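Long-range contacts in shikimate dehydrogenase (Thermotoga maritima, PDB 3U62), which probably catalyses the reversible NADPH-linked reduction of 3-dehydroshikimate to shikimate, a step on the pathway to chorismate and the aromatic amino acids: residues E52-N57 against V85-G90; N92-G97 against N222-Y227; V137-I142 against V152-L157; V176-E181 against I200-P205. All coordinates share one frame; numbering follows the deposited sequence.

Contact 1: E52-N57 against V85-G90; sequences EYDGFN and VFRGKG
Asp-54 and Arg-87 meet in a salt bridge at one end of the contact, with OD2 of Asp-54 2.8 Å from NH2 of Arg-87. The oxygen lies near the guanidinium plane, but the arginine reaches it from above the carboxylate plane, the two planes standing 73° apart; a weak bond from NE joins in. Between backbones, Arg-87 N donates to Asp-54 O over 2.8 Å. Further along, Phe-56 and Val-85 form an antiparallel hydrogen-bonded pair, Val-85 N to Phe-56 O at 2.8 Å and Phe-56 N to Val-85 O at 3.0 Å. CB of Val-85 sits 3.8 Å from the centroid of the Phe-56 ring, 14° off its normal, a CH-pi contact over the face. The ring gets there because its CG stands between the backbone N and carbonyl carbon (chi1 56°). Gly-55 faces Phe-86 with CA atoms 4.2 Å apart, where a CB would clash with Val-85 O. A type I' turn from Phe-86 to Lys-89 places Arg-87, and Ile-46, Ile-49 and Leu-50 of helix 42-52 also pack on Phe-56. The contact thus joins neighbouring strands of the substrate-binding domain's mixed sheet, apolar at Phe-56 and ionic at the turn, where the charges probably compensate each other.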
loop_
_atom_site.group_PDB
_atom_site.type_symbol
_atom_site.label_atom_id
_atom_site.label_comp_id
_atom_site.label_asym_id
_atom_site.label_seq_id
_atom_site.Cartn_x
_atom_site.Cartn_y
_atom_site.Cartn_z
ATOM N N GLU A 52 5.500 7.466 23.070
ATOM C CA GLU A 52 4.779 6.356 23.701
ATOM C C GLU A 52 4.979 4.997 23.035
ATOM O O GLU A 52 4.748 3.956 23.657
ATOM C CB GLU A 52 3.283 6.679 23.802
ATOM C CG GLU A 52 2.948 7.688 24.895
ATOM C CD GLU A 52 1.484 8.100 24.923
ATOM O OE1 GLU A 52 0.675 7.551 24.143
ATOM O OE2 GLU A 52 1.143 8.987 25.738
ATOM N N TYR A 53 5.412 5.013 21.778
ATOM C CA TYR A 53 5.581 3.786 21.008
ATOM C C TYR A 53 7.019 3.618 20.535
ATOM O O TYR A 53 7.671 4.596 20.156
ATOM C CB TYR A 53 4.639 3.784 19.802
ATOM C CG TYR A 53 3.172 3.764 20.164
ATOM C CD1 TYR A 53 2.508 2.557 20.378
ATOM C CD2 TYR A 53 2.445 4.949 20.286
ATOM C CE1 TYR A 53 1.163 2.528 20.710
ATOM C CE2 TYR A 53 1.097 4.932 20.615
ATOM C CZ TYR A 53 0.464 3.718 20.823
ATOM O OH TYR A 53 -0.870 3.685 21.152
ATOM N N ASP A 54 7.506 2.380 20.562
ATOM C CA ASP A 54 8.829 2.051 20.026
ATOM C C ASP A 54 8.834 2.179 18.508
ATOM O O ASP A 54 9.808 2.650 17.915
ATOM C CB ASP A 54 9.235 0.634 20.433
ATOM C CG ASP A 54 9.411 0.489 21.929
ATOM O OD1 ASP A 54 8.436 0.101 22.608
ATOM O OD2 ASP A 54 10.516 0.783 22.430
ATOM N N GLY A 55 7.738 1.750 17.892
ATOM C CA GLY A 55 7.566 1.839 16.452
ATOM C C GLY A 55 6.095 1.876 16.109
ATOM O O GLY A 55 5.244 1.687 16.980
ATOM N N PHE A 56 5.796 2.133 14.840
ATOM C CA PHE A 56 4.416 2.160 14.375
ATOM C C PHE A 56 4.316 2.120 12.862
ATOM O O PHE A 56 5.283 2.404 12.151
ATOM C CB PHE A 56 3.655 3.379 14.930
ATOM C CG PHE A 56 4.293 4.709 14.617
ATOM C CD1 PHE A 56 3.923 5.426 13.482
ATOM C CD2 PHE A 56 5.236 5.263 15.478
ATOM C CE1 PHE A 56 4.501 6.661 13.198
ATOM C CE2 PHE A 56 5.820 6.497 15.204
ATOM C CZ PHE A 56 5.451 7.198 14.061
ATOM N N ASN A 57 3.133 1.752 12.381
ATOM C CA ASN A 57 2.802 1.886 10.978
ATOM C C ASN A 57 2.001 3.157 10.750
ATOM O O ASN A 57 1.273 3.614 11.634
ATOM C CB ASN A 57 2.022 0.668 10.485
ATOM C CG ASN A 57 2.887 -0.569 10.361
ATOM O OD1 ASN A 57 3.913 -0.563 9.681
ATOM N ND2 ASN A 57 2.472 -1.649 11.014
ATOM N N VAL A 85 7.761 3.006 11.055
ATOM C CA VAL A 85 8.699 3.757 11.881
ATOM C C VAL A 85 9.243 2.863 12.985
ATOM O O VAL A 85 8.516 2.042 13.545
ATOM C CB VAL A 85 8.039 5.022 12.490
ATOM C CG1 VAL A 85 8.975 5.721 13.473
ATOM C CG2 VAL A 85 7.621 5.987 11.390
ATOM N N PHE A 86 10.532 3.016 13.275
ATOM C CA PHE A 86 11.153 2.355 14.413
ATOM C C PHE A 86 12.188 3.270 15.055
ATOM O O PHE A 86 13.219 3.580 14.451
ATOM C CB PHE A 86 11.782 1.019 14.002
ATOM C CG PHE A 86 12.213 0.156 15.163
ATOM C CD1 PHE A 86 11.354 -0.085 16.235
ATOM C CD2 PHE A 86 13.472 -0.438 15.171
ATOM C CE1 PHE A 86 11.749 -0.887 17.302
ATOM C CE2 PHE A 86 13.876 -1.244 16.233
ATOM C CZ PHE A 86 13.012 -1.469 17.301
ATOM N N ARG A 87 11.885 3.704 16.277
ATOM C CA ARG A 87 12.793 4.509 17.099
ATOM C C ARG A 87 13.455 5.662 16.343
ATOM O O ARG A 87 14.684 5.764 16.276
ATOM C CB ARG A 87 13.809 3.609 17.811
ATOM C CG ARG A 87 13.131 2.716 18.827
ATOM C CD ARG A 87 14.042 1.695 19.458
ATOM N NE ARG A 87 13.327 1.037 20.549
ATOM C CZ ARG A 87 13.614 -0.163 21.041
ATOM N NH1 ARG A 87 14.620 -0.877 20.550
ATOM N NH2 ARG A 87 12.885 -0.650 22.033
ATOM N N GLY A 88 12.616 6.518 15.765
ATOM C CA GLY A 88 13.070 7.737 15.106
ATOM C C GLY A 88 13.417 7.596 13.635
ATOM O O GLY A 88 13.663 8.596 12.958
ATOM N N LYS A 89 13.444 6.359 13.141
ATOM C CA LYS A 89 13.784 6.091 11.744
ATOM C C LYS A 89 12.539 5.715 10.951
ATOM O O LYS A 89 11.688 4.967 11.436
ATOM C CB LYS A 89 14.828 4.971 11.638
ATOM C CG LYS A 89 16.044 5.120 12.550
ATOM C CD LYS A 89 16.920 6.308 12.166
ATOM C CE LYS A 89 18.029 6.503 13.184
ATOM N NZ LYS A 89 18.674 7.839 13.042
ATOM N N GLY A 90 12.442 6.238 9.731
ATOM C CA GLY A 90 11.307 5.970 8.855
ATOM C C GLY A 90 11.674 5.090 7.675
ATOM O O GLY A 90 12.739 5.249 7.076
#

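Contact 2: N92-G97 against N222-Y227; sequences NTDWVG and NLMFYY
Van der Waals packing carries the contact between Gly-97 and Met-224, whose CA atoms come within 4.2 Å of each other and bring helices 94-101 and 222-235 together. Gly-97 CA lies 3.8 Å from CB of Tyr-227, and Gly-97 O is 3.6 Å from CA of Met-224. A CB on Gly-97 would clash with Met-224 O, so the missing side chain is what lets the backbones approach this far. The second kind of contact sets a methyl group beside polar atoms. With CG anti to the backbone N (chi1 -179°) and the chain extended beyond it, Met-224 carries CE to 3.8 Å from both Asp-94 O and Asp-94 OD1. Asp-94 is predicted to bind shikimate, and its side chain lies about 4 Å from that of the predicted proton acceptor Lys-63 and also touches Asn-83. No hydrogen bond crosses between 92-97 and 222-227, though Thr-93 OG1 bonds Asn-232 further along helix 222-235. Between these two segments the fit is one of shape, and the thioether presents an apolar methyl to the aspartate without supplying a proton donor for its carboxylate.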
loop_
_atom_site.group_PDB
_atom_site.type_symbol
_atom_site.label_atom_id
_atom_site.label_comp_id
_atom_site.label_asym_id
_atom_site.label_seq_id
_atom_site.Cartn_x
_atom_site.Cartn_y
_atom_site.Cartn_z
ATOM N N ASN A 92 9.937 2.564 4.192
ATOM C CA ASN A 92 8.797 2.209 3.364
ATOM C C ASN A 92 8.815 0.724 3.030
ATOM O O ASN A 92 9.715 0.241 2.338
ATOM C CB ASN A 92 8.726 3.066 2.098
ATOM C CG ASN A 92 7.370 2.985 1.414
ATOM O OD1 ASN A 92 6.608 3.952 1.411
ATOM N ND2 ASN A 92 7.062 1.831 0.832
ATOM N N THR A 93 7.816 0.008 3.537
ATOM C CA THR A 93 7.704 -1.430 3.316
ATOM C C THR A 93 6.594 -1.759 2.320
ATOM O O THR A 93 6.442 -2.916 1.918
ATOM C CB THR A 93 7.469 -2.194 4.636
ATOM O OG1 THR A 93 6.228 -1.779 5.219
ATOM C CG2 THR A 93 8.598 -1.923 5.617
ATOM N N ASP A 94 5.824 -0.743 1.931
ATOM C CA ASP A 94 4.764 -0.906 0.935
ATOM C C ASP A 94 5.304 -1.392 -0.407
ATOM O O ASP A 94 4.741 -2.312 -1.001
ATOM C CB ASP A 94 3.973 0.395 0.739
ATOM C CG ASP A 94 2.870 0.582 1.771
ATOM O OD1 ASP A 94 2.439 -0.411 2.397
ATOM O OD2 ASP A 94 2.423 1.738 1.948
ATOM N N TRP A 95 6.393 -0.780 -0.879
ATOM C CA TRP A 95 6.989 -1.169 -2.160
ATOM C C TRP A 95 7.540 -2.593 -2.130
ATOM O O TRP A 95 7.467 -3.313 -3.129
ATOM C CB TRP A 95 8.053 -0.168 -2.636
ATOM C CG TRP A 95 9.372 -0.205 -1.907
ATOM C CD1 TRP A 95 9.727 0.548 -0.827
ATOM C CD2 TRP A 95 10.516 -1.012 -2.225
ATOM N NE1 TRP A 95 11.014 0.259 -0.445
ATOM C CE2 TRP A 95 11.522 -0.697 -1.284
ATOM C CE3 TRP A 95 10.787 -1.976 -3.208
ATOM C CZ2 TRP A 95 12.778 -1.310 -1.293
ATOM C CZ3 TRP A 95 12.038 -2.586 -3.217
ATOM C CH2 TRP A 95 13.017 -2.248 -2.263
ATOM N N VAL A 96 8.086 -2.986 -0.979
ATOM C CA VAL A 96 8.537 -4.359 -0.747
ATOM C C VAL A 96 7.343 -5.311 -0.835
ATOM O O VAL A 96 7.437 -6.377 -1.450
ATOM C CB VAL A 96 9.249 -4.505 0.626
ATOM C CG1 VAL A 96 9.483 -5.972 0.982
ATOM C CG2 VAL A 96 10.570 -3.742 0.629
ATOM N N GLY A 97 6.226 -4.909 -0.228
ATOM C CA GLY A 97 4.977 -5.661 -0.306
ATOM C C GLY A 97 4.524 -5.890 -1.736
ATOM O O GLY A 97 4.068 -6.983 -2.077
ATOM N N ASN A 222 -4.238 -8.251 -0.246
ATOM C CA ASN A 222 -3.873 -9.170 0.835
ATOM C C ASN A 222 -2.417 -9.648 0.801
ATOM O O ASN A 222 -1.789 -9.777 1.856
ATOM C CB ASN A 222 -4.843 -10.356 0.916
ATOM C CG ASN A 222 -4.883 -11.178 -0.361
ATOM O OD1 ASN A 222 -4.708 -10.658 -1.464
ATOM N ND2 ASN A 222 -5.125 -12.477 -0.215
ATOM N N LEU A 223 -1.887 -9.911 -0.395
ATOM C CA LEU A 223 -0.480 -10.308 -0.541
ATOM C C LEU A 223 0.467 -9.164 -0.190
ATOM O O LEU A 223 1.463 -9.371 0.510
ATOM C CB LEU A 223 -0.191 -10.814 -1.960
ATOM C CG LEU A 223 -0.476 -12.282 -2.299
ATOM C CD1 LEU A 223 -0.408 -12.487 -3.807
ATOM C CD2 LEU A 223 0.501 -13.224 -1.588
ATOM N N MET A 224 0.152 -7.966 -0.680
ATOM C CA MET A 224 0.903 -6.754 -0.358
ATOM C C MET A 224 0.929 -6.523 1.152
ATOM O O MET A 224 1.982 -6.218 1.716
ATOM C CB MET A 224 0.296 -5.545 -1.077
ATOM C CG MET A 224 1.011 -4.222 -0.837
ATOM S SD MET A 224 0.128 -2.849 -1.601
ATOM C CE MET A 224 1.078 -1.453 -1.001
ATOM N N PHE A 225 -0.228 -6.678 1.794
ATOM C CA PHE A 225 -0.339 -6.539 3.245
ATOM C C PHE A 225 0.526 -7.562 3.978
ATOM O O PHE A 225 1.238 -7.217 4.924
ATOM C CB PHE A 225 -1.797 -6.661 3.708
ATOM C CG PHE A 225 -1.949 -6.629 5.202
ATOM C CD1 PHE A 225 -2.021 -5.416 5.879
ATOM C CD2 PHE A 225 -1.987 -7.811 5.937
ATOM C CE1 PHE A 225 -2.145 -5.378 7.265
ATOM C CE2 PHE A 225 -2.108 -7.785 7.322
ATOM C CZ PHE A 225 -2.187 -6.566 7.989
ATOM N N TYR A 226 0.442 -8.817 3.538
ATOM C CA TYR A 226 1.210 -9.926 4.099
ATOM C C TYR A 226 2.706 -9.630 4.077
ATOM O O TYR A 226 3.384 -9.761 5.099
ATOM C CB TYR A 226 0.899 -11.205 3.313
ATOM C CG TYR A 226 1.601 -12.467 3.773
ATOM C CD1 TYR A 226 1.062 -13.260 4.786
ATOM C CD2 TYR A 226 2.784 -12.893 3.164
ATOM C CE1 TYR A 226 1.695 -14.430 5.200
ATOM C CE2 TYR A 226 3.426 -14.059 3.570
ATOM C CZ TYR A 226 2.875 -14.823 4.587
ATOM O OH TYR A 226 3.506 -15.978 4.992
ATOM N N TYR A 227 3.213 -9.216 2.919
ATOM C CA TYR A 227 4.649 -9.013 2.755
ATOM C C TYR A 227 5.181 -7.717 3.368
ATOM O O TYR A 227 6.339 -7.676 3.793
ATOM C CB TYR A 227 5.059 -9.147 1.289
ATOM C CG TYR A 227 5.027 -10.571 0.778
ATOM C CD1 TYR A 227 4.150 -10.949 -0.239
ATOM C CD2 TYR A 227 5.875 -11.545 1.310
ATOM C CE1 TYR A 227 4.117 -12.254 -0.716
ATOM C CE2 TYR A 227 5.852 -12.855 0.844
ATOM C CZ TYR A 227 4.972 -13.201 -0.171
ATOM O OH TYR A 227 4.944 -14.495 -0.634
#

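Contact 3: V137-I142 against V152-L157; sequences VVNRTI and VKIFSL. With SO4 (sulfate ion), chain E; SO4 (sulfate ion), chain D.
Val-138 holds CG1 anti to its own N (chi1 -180°), which sets that methyl 3.7 Å from CA of Leu-157, while Arg-140 bends at chi3 (-64°), turning the guanidinium edge to a sulfate. Its CG runs alongside Leu-157, 3.9 Å from CD2. Parallel pairing joins the strands: Val-137 N donates to Lys-153 O and Phe-155 N to Val-137 O, each over 2.7 Å, and Asn-139 N reaches Phe-155 O. A water bridges Asn-139 O and Leu-157 N. On the opposite face from Val-138, CG2 of Val-137 meets CG2 of Val-152. The chain E sulfate is gripped by Asn-139 ND2 at 2.9 Å from O2, by Arg-140 N, by the nearly straight bond from Arg-140 NE to O3 (2.9 Å, 176°), and by Thr-141 N and OG1. Arg-140 NH2 bonds the chain D sulfate. An alanine at Asn-139 takes away the ND2 donor, which would probably leave the anion less firmly held and open a gap beside Ile-154 CG2. The strands and helix 142-146 make a right-handed beta-alpha-beta unit of the Rossmann fold; both sulfates probably come from the crystallisation liquor, but chain E's position among predicted NADP(+)-binding residues is consistent with a 2'-phosphate site.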
loop_
_atom_site.group_PDB
_atom_site.type_symbol
_atom_site.label_atom_id
_atom_site.label_comp_id
_atom_site.label_asym_id
_atom_site.label_seq_id
_atom_site.Cartn_x
_atom_site.Cartn_y
_atom_site.Cartn_z
ATOM N N VAL A 137 0.299 7.136 -14.986
ATOM C CA VAL A 137 -0.439 7.471 -13.777
ATOM C C VAL A 137 -1.732 8.189 -14.150
ATOM O O VAL A 137 -1.725 9.125 -14.951
ATOM C CB VAL A 137 0.409 8.338 -12.812
ATOM C CG1 VAL A 137 -0.420 8.818 -11.624
ATOM C CG2 VAL A 137 1.624 7.563 -12.327
ATOM N N VAL A 138 -2.839 7.726 -13.578
ATOM C CA VAL A 138 -4.135 8.372 -13.743
ATOM C C VAL A 138 -4.619 8.773 -12.356
ATOM O O VAL A 138 -4.890 7.911 -11.517
ATOM C CB VAL A 138 -5.160 7.431 -14.423
ATOM C CG1 VAL A 138 -6.502 8.122 -14.589
ATOM C CG2 VAL A 138 -4.642 6.963 -15.772
ATOM N N ASN A 139 -4.710 10.075 -12.104
ATOM C CA ASN A 139 -5.082 10.548 -10.772
ATOM C C ASN A 139 -6.097 11.694 -10.756
ATOM O O ASN A 139 -6.494 12.206 -11.806
ATOM C CB ASN A 139 -3.833 10.888 -9.945
ATOM C CG ASN A 139 -3.297 12.278 -10.228
ATOM O OD1 ASN A 139 -3.041 12.644 -11.377
ATOM N ND2 ASN A 139 -3.119 13.064 -9.172
ATOM N N ARG A 140 -6.498 12.087 -9.550
ATOM C CA ARG A 140 -7.605 13.018 -9.360
ATOM C C ARG A 140 -7.167 14.435 -8.998
ATOM O O ARG A 140 -7.743 15.404 -9.501
ATOM C CB ARG A 140 -8.567 12.484 -8.292
ATOM C CG ARG A 140 -9.271 11.187 -8.680
ATOM C CD ARG A 140 -9.843 10.467 -7.463
ATOM N NE ARG A 140 -8.793 10.029 -6.540
ATOM C CZ ARG A 140 -9.013 9.429 -5.370
ATOM N NH1 ARG A 140 -10.250 9.183 -4.959
ATOM N NH2 ARG A 140 -7.986 9.074 -4.608
ATOM N N THR A 141 -6.150 14.560 -8.147
ATOM C CA THR A 141 -5.780 15.864 -7.590
ATOM C C THR A 141 -4.511 16.449 -8.204
ATOM O O THR A 141 -3.540 15.727 -8.462
ATOM C CB THR A 141 -5.619 15.814 -6.048
ATOM O OG1 THR A 141 -4.479 15.015 -5.705
ATOM C CG2 THR A 141 -6.853 15.220 -5.384
ATOM N N ILE A 142 -4.533 17.760 -8.427
ATOM C CA ILE A 142 -3.404 18.481 -9.012
ATOM C C ILE A 142 -2.186 18.443 -8.096
ATOM O O ILE A 142 -1.063 18.230 -8.557
ATOM C CB ILE A 142 -3.780 19.946 -9.344
ATOM C CG1 ILE A 142 -4.914 19.973 -10.380
ATOM C CG2 ILE A 142 -2.567 20.717 -9.875
ATOM C CD1 ILE A 142 -5.595 21.324 -10.540
ATOM N N VAL A 152 7.118 8.992 -15.313
ATOM C CA VAL A 152 5.803 8.478 -15.677
ATOM C C VAL A 152 5.070 9.488 -16.557
ATOM O O VAL A 152 5.447 10.661 -16.612
ATOM C CB VAL A 152 4.941 8.168 -14.416
ATOM C CG1 VAL A 152 5.577 7.067 -13.573
ATOM C CG2 VAL A 152 4.711 9.430 -13.575
ATOM N N LYS A 153 4.033 9.028 -17.252
ATOM C CA LYS A 153 3.092 9.935 -17.900
ATOM C C LYS A 153 1.899 10.111 -16.970
ATOM O O LYS A 153 1.530 9.180 -16.248
ATOM C CB LYS A 153 2.657 9.398 -19.263
ATOM C CG LYS A 153 3.781 9.367 -20.289
ATOM C CD LYS A 153 3.285 8.950 -21.659
ATOM C CE LYS A 153 4.419 8.964 -22.677
ATOM N NZ LYS A 153 3.944 8.652 -24.054
ATOM N N ILE A 154 1.307 11.301 -16.976
ATOM C CA ILE A 154 0.226 11.617 -16.042
ATOM C C ILE A 154 -1.049 12.037 -16.778
ATOM O O ILE A 154 -1.019 12.899 -17.659
ATOM C CB ILE A 154 0.658 12.691 -15.002
ATOM C CG1 ILE A 154 1.918 12.234 -14.251
ATOM C CG2 ILE A 154 -0.471 12.960 -13.996
ATOM C CD1 ILE A 154 2.677 13.347 -13.546
ATOM N N PHE A 155 -2.159 11.405 -16.399
ATOM C CA PHE A 155 -3.464 11.637 -17.010
ATOM C C PHE A 155 -4.512 11.894 -15.930
ATOM O O PHE A 155 -4.322 11.515 -14.772
ATOM C CB PHE A 155 -3.880 10.423 -17.851
ATOM C CG PHE A 155 -2.886 10.049 -18.915
ATOM C CD1 PHE A 155 -1.952 9.041 -18.690
ATOM C CD2 PHE A 155 -2.882 10.704 -20.143
ATOM C CE1 PHE A 155 -1.028 8.692 -19.671
ATOM C CE2 PHE A 155 -1.962 10.363 -21.131
ATOM C CZ PHE A 155 -1.033 9.353 -20.895
ATOM N N SER A 156 -5.611 12.540 -16.309
ATOM C CA SER A 156 -6.729 12.766 -15.392
ATOM C C SER A 156 -7.697 11.583 -15.421
ATOM O O SER A 156 -7.672 10.778 -16.356
ATOM C CB SER A 156 -7.442 14.079 -15.721
ATOM O OG SER A 156 -7.700 14.190 -17.113
ATOM N N LEU A 157 -8.551 11.484 -14.402
ATOM C CA LEU A 157 -9.425 10.320 -14.223
ATOM C C LEU A 157 -10.450 10.123 -15.347
ATOM O O LEU A 157 -10.900 8.995 -15.584
ATOM C CB LEU A 157 -10.124 10.363 -12.857
ATOM C CG LEU A 157 -10.686 9.051 -12.297
ATOM C CD1 LEU A 157 -9.583 8.110 -11.825
ATOM C CD2 LEU A 157 -11.677 9.324 -11.174
HETATM S S SO4 E . -5.256 11.076 -6.262
HETATM O O1 SO4 E . -6.195 11.487 -5.222
HETATM O O2 SO4 E . -4.615 12.259 -6.835
HETATM O O3 SO4 E . -5.975 10.363 -7.313
HETATM O O4 SO4 E . -4.242 10.196 -5.685
HETATM S S SO4 D . -6.911 7.720 -1.037
HETATM O O1 SO4 D . -7.602 8.471 0.010
HETATM O O2 SO4 D . -5.734 8.464 -1.485
HETATM O O3 SO4 D . -7.814 7.516 -2.167
HETATM O O4 SO4 D . -6.487 6.427 -0.510
HETATM O O HOH W 1 -8.811 13.482 -12.606
#

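Contact 4: V176-E181 against I200-P205; sequences VGMKGE and IYFDTP
Ile-200 pushes CD1 to 3.3 Å from Val-176 O, where two loops of the Rossmann-fold domain meet: 176-181 comes after strand 169-172, while the loop 200-205 comes after strand 195-198. This is the tight, buried part. Gly-177 lies here, its positive phi suited to glycine, and a CB on it would crowd both Ile-200 CD1 and Thr-204 CG2. The methyl CG2 of Thr-204 stands 3.6 Å from Gly-177 O, while OG1 turns to Asp-198. CG of Met-178 closes on CD1 of Ile-200 at 3.8 Å. CG2 of Ile-200 sits over the centre of the Phe-202 ring. With Ile-200 cut back to alanine, CD1 and CG2 are gone, which would probably leave a gap beside Val-176 O and Met-178 CG and the Phe-202 ring freer to turn. Toward solvent, the exposed Met-178 and Phe-202 cross at about a right angle, CE of the methionine a looser 4.1 Å from CZ of the ring. Carbonyl contacts at this rim remain close: Met-178 O approaches the ring's edge, 3.4 Å from CE1, and Pro-205, first residue of helix 205-213, rests CG at 3.4 Å from both Gly-180 O and Glu-181 O. No hydrogen bond links the loops. The type I turn from Gly-177 to Gly-180 is braced by the next residue: Glu-181 OE1 accepts from Gly-177 N and Lys-179 N, which arrive from opposite faces of the carboxylate plane, each at 2.9 Å.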
loop_
_atom_site.group_PDB
_atom_site.type_symbol
_atom_site.label_atom_id
_atom_site.label_comp_id
_atom_site.label_asym_id
_atom_site.label_seq_id
_atom_site.Cartn_x
_atom_site.Cartn_y
_atom_site.Cartn_z
ATOM N N VAL A 176 -10.806 4.239 -3.710
ATOM C CA VAL A 176 -11.996 3.970 -4.525
ATOM C C VAL A 176 -12.216 2.460 -4.619
ATOM O O VAL A 176 -11.389 1.736 -5.183
ATOM C CB VAL A 176 -11.895 4.587 -5.947
ATOM C CG1 VAL A 176 -13.128 4.234 -6.783
ATOM C CG2 VAL A 176 -11.731 6.102 -5.868
ATOM N N GLY A 177 -13.337 2.001 -4.060
ATOM C CA GLY A 177 -13.644 0.574 -3.999
ATOM C C GLY A 177 -13.852 0.078 -2.579
ATOM O O GLY A 177 -14.484 -0.961 -2.368
ATOM N N MET A 178 -13.321 0.820 -1.608
ATOM C CA MET A 178 -13.441 0.461 -0.193
ATOM C C MET A 178 -14.891 0.469 0.285
ATOM O O MET A 178 -15.284 -0.359 1.108
ATOM C CB MET A 178 -12.595 1.388 0.682
ATOM C CG MET A 178 -11.096 1.170 0.543
ATOM S SD MET A 178 -10.149 1.817 1.933
ATOM C CE MET A 178 -10.535 0.613 3.203
ATOM N N LYS A 179 -15.676 1.408 -0.238
ATOM C CA LYS A 179 -17.093 1.512 0.099
ATOM C C LYS A 179 -17.975 1.060 -1.071
ATOM O O LYS A 179 -19.146 1.440 -1.169
ATOM C CB LYS A 179 -17.435 2.939 0.544
ATOM C CG LYS A 179 -16.713 3.374 1.818
ATOM C CD LYS A 179 -17.003 4.820 2.174
ATOM C CE LYS A 179 -16.289 5.220 3.457
ATOM N NZ LYS A 179 -16.549 6.641 3.820
ATOM N N GLY A 180 -17.397 0.246 -1.953
ATOM C CA GLY A 180 -18.117 -0.324 -3.091
ATOM C C GLY A 180 -18.196 0.559 -4.325
ATOM O O GLY A 180 -19.011 0.305 -5.216
ATOM N N GLU A 181 -17.355 1.591 -4.383
ATOM C CA GLU A 181 -17.339 2.514 -5.524
ATOM C C GLU A 181 -16.667 1.891 -6.743
ATOM O O GLU A 181 -15.799 1.022 -6.615
ATOM C CB GLU A 181 -16.640 3.839 -5.175
ATOM C CG GLU A 181 -17.105 4.511 -3.885
ATOM C CD GLU A 181 -16.208 4.186 -2.700
ATOM O OE1 GLU A 181 -15.688 3.053 -2.623
ATOM O OE2 GLU A 181 -16.028 5.072 -1.836
ATOM N N ILE A 200 -6.466 -2.471 -2.240
ATOM C CA ILE A 200 -7.524 -2.700 -1.262
ATOM C C ILE A 200 -7.586 -4.183 -0.908
ATOM O O ILE A 200 -7.577 -5.056 -1.782
ATOM C CB ILE A 200 -8.895 -2.157 -1.736
ATOM C CG1 ILE A 200 -8.803 -0.643 -1.958
ATOM C CG2 ILE A 200 -9.993 -2.475 -0.716
ATOM C CD1 ILE A 200 -9.916 -0.056 -2.807
ATOM N N TYR A 201 -7.633 -4.433 0.395
ATOM C CA TYR A 201 -7.480 -5.754 0.982
ATOM C C TYR A 201 -8.578 -6.748 0.579
ATOM O O TYR A 201 -8.311 -7.937 0.394
ATOM C CB TYR A 201 -7.405 -5.595 2.507
ATOM C CG TYR A 201 -7.335 -6.889 3.268
ATOM C CD1 TYR A 201 -8.498 -7.501 3.736
ATOM C CD2 TYR A 201 -6.113 -7.511 3.514
ATOM C CE1 TYR A 201 -8.449 -8.699 4.430
ATOM C CE2 TYR A 201 -6.052 -8.716 4.209
ATOM C CZ TYR A 201 -7.226 -9.299 4.665
ATOM O OH TYR A 201 -7.190 -10.487 5.358
ATOM N N PHE A 202 -9.805 -6.246 0.441
ATOM C CA PHE A 202 -10.984 -7.077 0.178
ATOM C C PHE A 202 -11.514 -6.876 -1.245
ATOM O O PHE A 202 -11.063 -5.975 -1.957
ATOM C CB PHE A 202 -12.084 -6.780 1.211
ATOM C CG PHE A 202 -12.306 -5.307 1.473
ATOM C CD1 PHE A 202 -13.141 -4.555 0.649
ATOM C CD2 PHE A 202 -11.692 -4.676 2.554
ATOM C CE1 PHE A 202 -13.350 -3.196 0.888
ATOM C CE2 PHE A 202 -11.895 -3.317 2.802
ATOM C CZ PHE A 202 -12.727 -2.578 1.967
ATOM N N ASP A 203 -12.463 -7.725 -1.648
ATOM C CA ASP A 203 -13.079 -7.641 -2.974
ATOM C C ASP A 203 -13.662 -6.262 -3.245
ATOM O O ASP A 203 -14.433 -5.725 -2.442
ATOM C CB ASP A 203 -14.177 -8.698 -3.141
ATOM C CG ASP A 203 -13.632 -10.079 -3.468
ATOM O OD1 ASP A 203 -12.398 -10.253 -3.573
ATOM O OD2 ASP A 203 -14.455 -11.006 -3.623
ATOM N N THR A 204 -13.264 -5.693 -4.376
ATOM C CA THR A 204 -13.800 -4.428 -4.853
ATOM C C THR A 204 -14.546 -4.689 -6.155
ATOM O O THR A 204 -14.346 -5.738 -6.776
ATOM C CB THR A 204 -12.674 -3.409 -5.122
ATOM O OG1 THR A 204 -11.743 -3.957 -6.066
ATOM C CG2 THR A 204 -11.937 -3.068 -3.836
ATOM N N PRO A 205 -15.415 -3.748 -6.577
ATOM C CA PRO A 205 -16.054 -3.883 -7.885
ATOM C C PRO A 205 -15.055 -4.126 -9.025
ATOM O O PRO A 205 -15.351 -4.902 -9.935
ATOM C CB PRO A 205 -16.764 -2.541 -8.061
ATOM C CG PRO A 205 -17.113 -2.138 -6.674
ATOM C CD PRO A 205 -15.949 -2.593 -5.828
#

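All four contacts are partly buried, but the centre of contact 2 lies nearest the centre of the chain, about 7 Å from it, whereas the centres of contacts 1 and 3 are each about 18 Å from that point and the centre of contact 4 about 14 Å. Contacts 1 and 3 both join neighbouring strands by backbone hydrogen bonds, antiparallel in the substrate-binding sheet and parallel in the Rossmann sheet; contacts 2 and 4 have no hydrogen bond across and rely on glycine-permitted packing. Contact 1 runs through strand 89-91 into helix 94-101 of contact 2. Contacts 3 and 4 lie within the chain loop that contact 2 closes. Asn-222 touches Tyr-201, joining contacts 2 and 4, and Arg-140 touches Val-176, joining contacts 3 and 4.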